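Local coordinates for periplasmic cell division protein (SufI) (Aquifex aeolicus, PDB 6SYY) that probably oxidises its substrates as a multicopper oxidase, carrying four copper ions, three of them around a bound oxygen atom, at residues Leu44-Leu49 with Val363-Val368; Asn92-Leu97 with Leu194-Ile199. All blocks are in the same frame, centred on the assembly; numbering follows the deposited sequence.

In the fold
Both contacts lie away from the four copper ions, three of which share with the oxygen atom a pocket of eight histidines, and neither contact contains any of the copper ligands, histidines and Cys509. Contact 1 sets the modelled N-terminus, residues 44-49, against strand 361-370, while contact 2 sets strand 94-98 against the loop between helix 183-192 and strand 200-208. Contact 2 is nested along the chain within the loop closed by contact 1. Their centres are about 20 Å apart and their nearest atoms about 8 Å apart, without touching. The centre of contact 1 lies about 23 Å from the centre of the chain, and that of contact 2 about 16 Å from it.

Contact 1. Residues Leu44-Leu49 with Val363-Val368; sequences LSKQSL and VMEFRV
Lys46 and Leu49 each reach across to strand 361-370, one through a partly exposed polar patch and the other through a buried apolar one. The chain of Lys46, bent at chi2 (72°), crosses that of Glu365 at about a right angle and brings its CE to 3.4 Å from Glu365 OE1. Its ammonium stays beyond salt-bridge range, with Lys46 NZ 4.2 Å from Glu365 OE1, so any attraction is probably longer-range, between opposite charges. Nearer the backbone, Lys46 CB lies 3.9 Å from Arg367 NH2. At the apolar patch the Leu49 and Met364 side chains also cross at about a right angle, and CD2 of Leu49 meets the methyl CE of Met364 at 3.6 Å; the extended chain of Met364 carries CE there.

The backbones stay apart, with the CA atoms of Leu49 and Met364 8.7 Å from each other, because strand 239-244 runs between them, pairing in parallel with both 47-48 and 361-370. On its other side strand 361-370 pairs with 315-321, where Val363 and Met364 both face Leu318 in a classic beta bulge.

Behind the polar patch, Arg367 NE donates to Glu365 OE2 at 2.7 Å and 171°, a salt bridge in the guanidinium plane that engages OE2 and leaves OE1 as the oxygen nearest Lys46. Tyr240 forms a cation-pi contact with Arg367, and Asn238 OD1 takes a weak hydrogen bond from Lys46 NZ.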
loop_
_atom_site.group_PDB
_atom_site.type_symbol
_atom_site.label_atom_id
_atom_site.label_comp_id
_atom_site.label_asym_id
_atom_site.label_seq_id
_atom_site.Cartn_x
_atom_site.Cartn_y
_atom_site.Cartn_z
ATOM N N LEU A 44 27.756 -1.303 -6.483
ATOM C CA LEU A 44 27.536 -0.181 -5.576
ATOM C C LEU A 44 27.667 -0.619 -4.120
ATOM O O LEU A 44 27.065 -1.611 -3.710
ATOM C CB LEU A 44 26.157 0.441 -5.814
ATOM C CG LEU A 44 25.787 1.646 -4.946
ATOM C CD1 LEU A 44 26.760 2.792 -5.169
ATOM C CD2 LEU A 44 24.363 2.096 -5.220
ATOM N N SER A 45 28.457 0.130 -3.350
ATOM C CA SER A 45 28.620 -0.150 -1.931
ATOM C C SER A 45 27.270 -0.103 -1.218
ATOM O O SER A 45 26.316 0.533 -1.675
ATOM C CB SER A 45 29.577 0.858 -1.285
ATOM O OG SER A 45 30.816 0.922 -1.969
ATOM N N LYS A 46 27.196 -0.804 -0.088
ATOM C CA LYS A 46 26.027 -0.698 0.775
ATOM C C LYS A 46 25.809 0.757 1.181
ATOM O O LYS A 46 26.757 1.480 1.499
ATOM C CB LYS A 46 26.208 -1.570 2.019
ATOM C CG LYS A 46 25.237 -2.729 2.142
ATOM C CD LYS A 46 25.545 -3.809 1.132
ATOM C CE LYS A 46 24.740 -5.065 1.406
ATOM N NZ LYS A 46 24.949 -6.076 0.335
ATOM N N GLN A 47 24.551 1.187 1.165
ATOM C CA GLN A 47 24.180 2.551 1.507
ATOM C C GLN A 47 23.323 2.547 2.767
ATOM O O GLN A 47 22.513 1.638 2.970
ATOM C CB GLN A 47 23.420 3.227 0.352
ATOM C CG GLN A 47 24.217 3.367 -0.947
ATOM C CD GLN A 47 25.366 4.356 -0.830
ATOM O OE1 GLN A 47 25.210 5.449 -0.283
ATOM N NE2 GLN A 47 26.531 3.971 -1.342
ATOM N N SER A 48 23.509 3.559 3.612
ATOM C CA SER A 48 22.682 3.695 4.806
ATOM C C SER A 48 21.225 3.931 4.420
ATOM O O SER A 48 20.923 4.785 3.580
ATOM C CB SER A 48 23.194 4.845 5.669
ATOM O OG SER A 48 22.295 5.125 6.724
ATOM N N LEU A 49 20.322 3.169 5.035
ATOM C CA LEU A 49 18.907 3.275 4.704
ATOM C C LEU A 49 18.401 4.688 4.954
ATOM O O LEU A 49 18.536 5.223 6.058
ATOM C CB LEU A 49 18.090 2.277 5.523
ATOM C CG LEU A 49 16.581 2.443 5.330
ATOM C CD1 LEU A 49 16.177 1.977 3.947
ATOM C CD2 LEU A 49 15.794 1.713 6.400
ATOM N N VAL A 363 16.924 -8.024 -0.149
ATOM C CA VAL A 363 16.326 -6.691 -0.175
ATOM C C VAL A 363 17.129 -5.710 0.667
ATOM O O VAL A 363 17.363 -4.570 0.255
ATOM C CB VAL A 363 14.860 -6.762 0.298
ATOM C CG1 VAL A 363 14.276 -5.369 0.403
ATOM C CG2 VAL A 363 14.037 -7.621 -0.645
ATOM N N MET A 364 17.582 -6.142 1.840
ATOM C CA MET A 364 18.184 -5.230 2.798
ATOM C C MET A 364 18.959 -6.035 3.834
ATOM O O MET A 364 18.678 -7.213 4.074
ATOM C CB MET A 364 17.106 -4.368 3.457
ATOM C CG MET A 364 17.621 -3.250 4.311
ATOM S SD MET A 364 16.257 -2.439 5.145
ATOM C CE MET A 364 17.157 -1.598 6.438
ATOM N N GLU A 365 19.943 -5.381 4.446
ATOM C CA GLU A 365 20.801 -5.999 5.447
ATOM C C GLU A 365 20.704 -5.222 6.752
ATOM O O GLU A 365 20.826 -3.992 6.760
ATOM C CB GLU A 365 22.251 -6.049 4.958
ATOM C CG GLU A 365 23.288 -6.134 6.056
ATOM C CD GLU A 365 24.697 -5.971 5.522
ATOM O OE1 GLU A 365 24.996 -6.556 4.459
ATOM O OE2 GLU A 365 25.499 -5.249 6.156
ATOM N N PHE A 366 20.474 -5.938 7.847
ATOM C CA PHE A 366 20.495 -5.368 9.187
ATOM C C PHE A 366 21.756 -5.824 9.904
ATOM O O PHE A 366 22.096 -7.012 9.878
ATOM C CB PHE A 366 19.263 -5.785 9.990
ATOM C CG PHE A 366 17.980 -5.254 9.441
ATOM C CD1 PHE A 366 17.570 -3.964 9.736
ATOM C CD2 PHE A 366 17.178 -6.042 8.634
ATOM C CE1 PHE A 366 16.384 -3.470 9.235
ATOM C CE2 PHE A 366 15.991 -5.554 8.124
ATOM C CZ PHE A 366 15.595 -4.264 8.427
ATOM N N ARG A 367 22.442 -4.885 10.541
ATOM C CA ARG A 367 23.664 -5.162 11.283
ATOM C C ARG A 367 23.384 -4.881 12.751
ATOM O O ARG A 367 23.177 -3.726 13.138
ATOM C CB ARG A 367 24.820 -4.309 10.772
ATOM C CG ARG A 367 24.957 -4.276 9.259
ATOM C CD ARG A 367 25.537 -2.943 8.820
ATOM N NE ARG A 367 26.094 -2.980 7.474
ATOM C CZ ARG A 367 26.866 -2.022 6.971
ATOM N NH1 ARG A 367 27.167 -0.962 7.710
ATOM N NH2 ARG A 367 27.341 -2.124 5.735
ATOM N N VAL A 368 23.363 -5.935 13.560
ATOM C CA VAL A 368 23.204 -5.807 15.003
ATOM C C VAL A 368 24.524 -5.323 15.589
ATOM O O VAL A 368 25.404 -6.126 15.913
ATOM C CB VAL A 368 22.756 -7.141 15.627
ATOM C CG1 VAL A 368 22.484 -6.977 17.111
ATOM C CG2 VAL A 368 21.522 -7.658 14.914
#

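Contact 2. Residues Asn92-Leu97 with Leu194-Ile199; sequences NPVIFL and LEYGVI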
loop_
_atom_site.group_PDB
_atom_site.type_symbol
_atom_site.label_atom_id
_atom_site.label_comp_id
_atom_site.label_asym_id
_atom_site.label_seq_id
_atom_site.Cartn_x
_atom_site.Cartn_y
_atom_site.Cartn_z
ATOM N N ASN A 92 8.097 13.727 -0.305
ATOM C CA ASN A 92 7.401 12.491 0.046
ATOM C C ASN A 92 7.534 12.141 1.522
ATOM O O ASN A 92 7.934 11.016 1.855
ATOM C CB ASN A 92 7.924 11.326 -0.792
ATOM C CG ASN A 92 7.692 11.524 -2.268
ATOM O OD1 ASN A 92 6.748 12.203 -2.675
ATOM N ND2 ASN A 92 8.551 10.931 -3.084
ATOM N N PRO A 93 7.206 13.051 2.435
ATOM C CA PRO A 93 7.361 12.738 3.856
ATOM C C PRO A 93 6.344 11.702 4.308
ATOM O O PRO A 93 5.338 11.441 3.647
ATOM C CB PRO A 93 7.117 14.083 4.539
ATOM C CG PRO A 93 6.166 14.774 3.621
ATOM C CD PRO A 93 6.551 14.357 2.231
ATOM N N VAL A 94 6.624 11.102 5.455
ATOM C CA VAL A 94 5.624 10.284 6.127
ATOM C C VAL A 94 4.625 11.230 6.777
ATOM O O VAL A 94 4.986 12.036 7.641
ATOM C CB VAL A 94 6.261 9.343 7.157
ATOM C CG1 VAL A 94 5.185 8.670 7.985
ATOM C CG2 VAL A 94 7.107 8.300 6.452
ATOM N N ILE A 95 3.382 11.168 6.334
ATOM C CA ILE A 95 2.331 12.021 6.869
ATOM C C ILE A 95 1.758 11.355 8.107
ATOM O O ILE A 95 1.372 10.182 8.070
ATOM C CB ILE A 95 1.235 12.270 5.822
ATOM C CG1 ILE A 95 1.794 13.063 4.639
ATOM C CG2 ILE A 95 0.057 12.991 6.458
ATOM C CD1 ILE A 95 0.786 13.295 3.524
ATOM N N PHE A 96 1.698 12.096 9.205
ATOM C CA PHE A 96 1.103 11.597 10.433
ATOM C C PHE A 96 -0.284 12.193 10.614
ATOM O O PHE A 96 -0.495 13.388 10.385
ATOM C CB PHE A 96 1.985 11.915 11.644
ATOM C CG PHE A 96 3.046 10.881 11.906
ATOM C CD1 PHE A 96 4.251 10.915 11.222
ATOM C CD2 PHE A 96 2.837 9.875 12.837
ATOM C CE1 PHE A 96 5.229 9.963 11.456
ATOM C CE2 PHE A 96 3.811 8.921 13.077
ATOM C CZ PHE A 96 5.008 8.962 12.384
ATOM N N LEU A 97 -1.232 11.345 11.011
ATOM C CA LEU A 97 -2.597 11.757 11.293
ATOM C C LEU A 97 -3.037 11.161 12.619
ATOM O O LEU A 97 -2.566 10.096 13.028
ATOM C CB LEU A 97 -3.568 11.310 10.195
ATOM C CG LEU A 97 -3.424 11.941 8.816
ATOM C CD1 LEU A 97 -4.335 11.232 7.832
ATOM C CD2 LEU A 97 -3.765 13.417 8.885
ATOM N N LEU A 194 8.253 2.653 21.245
ATOM C CA LEU A 194 8.430 2.928 19.827
ATOM C C LEU A 194 8.608 4.422 19.584
ATOM O O LEU A 194 8.057 5.265 20.296
ATOM C CB LEU A 194 7.237 2.411 19.022
ATOM C CG LEU A 194 6.957 0.907 19.108
ATOM C CD1 LEU A 194 5.758 0.517 18.232
ATOM C CD2 LEU A 194 8.196 0.093 18.742
ATOM N N GLU A 195 9.408 4.743 18.571
ATOM C CA GLU A 195 9.624 6.118 18.144
ATOM C C GLU A 195 9.958 6.102 16.663
ATOM O O GLU A 195 10.832 5.340 16.236
ATOM C CB GLU A 195 10.752 6.784 18.942
ATOM C CG GLU A 195 11.092 8.186 18.460
ATOM C CD GLU A 195 12.138 8.869 19.321
ATOM O OE1 GLU A 195 12.485 8.322 20.393
ATOM O OE2 GLU A 195 12.609 9.957 18.920
ATOM N N TYR A 196 9.253 6.924 15.887
ATOM C CA TYR A 196 9.496 6.983 14.452
ATOM C C TYR A 196 10.959 7.305 14.173
ATOM O O TYR A 196 11.557 8.166 14.820
ATOM C CB TYR A 196 8.595 8.027 13.786
ATOM C CG TYR A 196 8.947 8.221 12.331
ATOM C CD1 TYR A 196 8.507 7.324 11.371
ATOM C CD2 TYR A 196 9.752 9.279 11.923
ATOM C CE1 TYR A 196 8.843 7.477 10.044
ATOM C CE2 TYR A 196 10.097 9.440 10.596
ATOM C CZ TYR A 196 9.638 8.537 9.661
ATOM O OH TYR A 196 9.970 8.687 8.337
ATOM N N GLY A 197 11.539 6.599 13.205
ATOM C CA GLY A 197 12.931 6.779 12.854
ATOM C C GLY A 197 13.934 6.154 13.799
ATOM O O GLY A 197 15.122 6.088 13.457
ATOM N N VAL A 198 13.510 5.691 14.973
ATOM C CA VAL A 198 14.421 5.033 15.902
ATOM C C VAL A 198 14.215 3.525 15.815
ATOM O O VAL A 198 15.060 2.804 15.270
ATOM C CB VAL A 198 14.226 5.548 17.340
ATOM C CG1 VAL A 198 15.196 4.858 18.292
ATOM C CG2 VAL A 198 14.410 7.046 17.384
ATOM N N ILE A 199 13.096 3.036 16.348
ATOM C CA ILE A 199 12.735 1.627 16.233
ATOM C C ILE A 199 11.393 1.419 15.549
ATOM O O ILE A 199 10.931 0.276 15.457
ATOM C CB ILE A 199 12.751 0.919 17.605
ATOM C CG1 ILE A 199 11.710 1.528 18.545
ATOM C CG2 ILE A 199 14.155 0.980 18.226
ATOM C CD1 ILE A 199 11.608 0.812 19.882
#
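Val94 is the first residue of 92-97 to meet the other segment, and it does so through one methyl group. Val94 CG2 comes within 3.4 Å of Tyr196 OH and lies 4.1 Å from Tyr196 CE1, approaching the phenol obliquely. CG1 takes the position anti to the backbone N (chi1 171°), which leaves CG2 as the branch that touches. The hydroxyl beside this methyl is hydrogen-bonded to Pro52 O, a tie that holds the far end of the tyrosine close to the chain leading into strand 54-56. Val94 itself pairs through its backbone with Gly53 and Phe55, so the hydroxyl's acceptor lies in the chain that leads into strand 54-56, the neighbour to which Val94 is bonded.

Strand 94-98 runs parallel to both of its neighbours, 54-56 and 176-181, in a five-stranded mixed sheet of the N-terminal cupredoxin-like domain, as in other multicopper oxidases. Tyr196 comes from the linking loop between helix 183-192 and strand 200-208, and thus brings the start of the next part of the fold against this sheet.

Two residues on, Phe96 completes the contact with a T-shaped stack: its edge points at the face of Tyr196, the centroids being 5.6 Å apart and the planes at 84°. Phe96 CE1 stands above the tyrosine plane, displaced toward the rim, while CZ packs 4.0 Å from Tyr196 CB. With chi1 at 173°, Tyr196 CG points away from its own backbone N and the ring reaches out from the loop toward both partners. Around the phenylalanine, Tyr54 and Leu56 of strand 54-56 and Ile179 and Glu181 of strand 176-181 also touch its side chain.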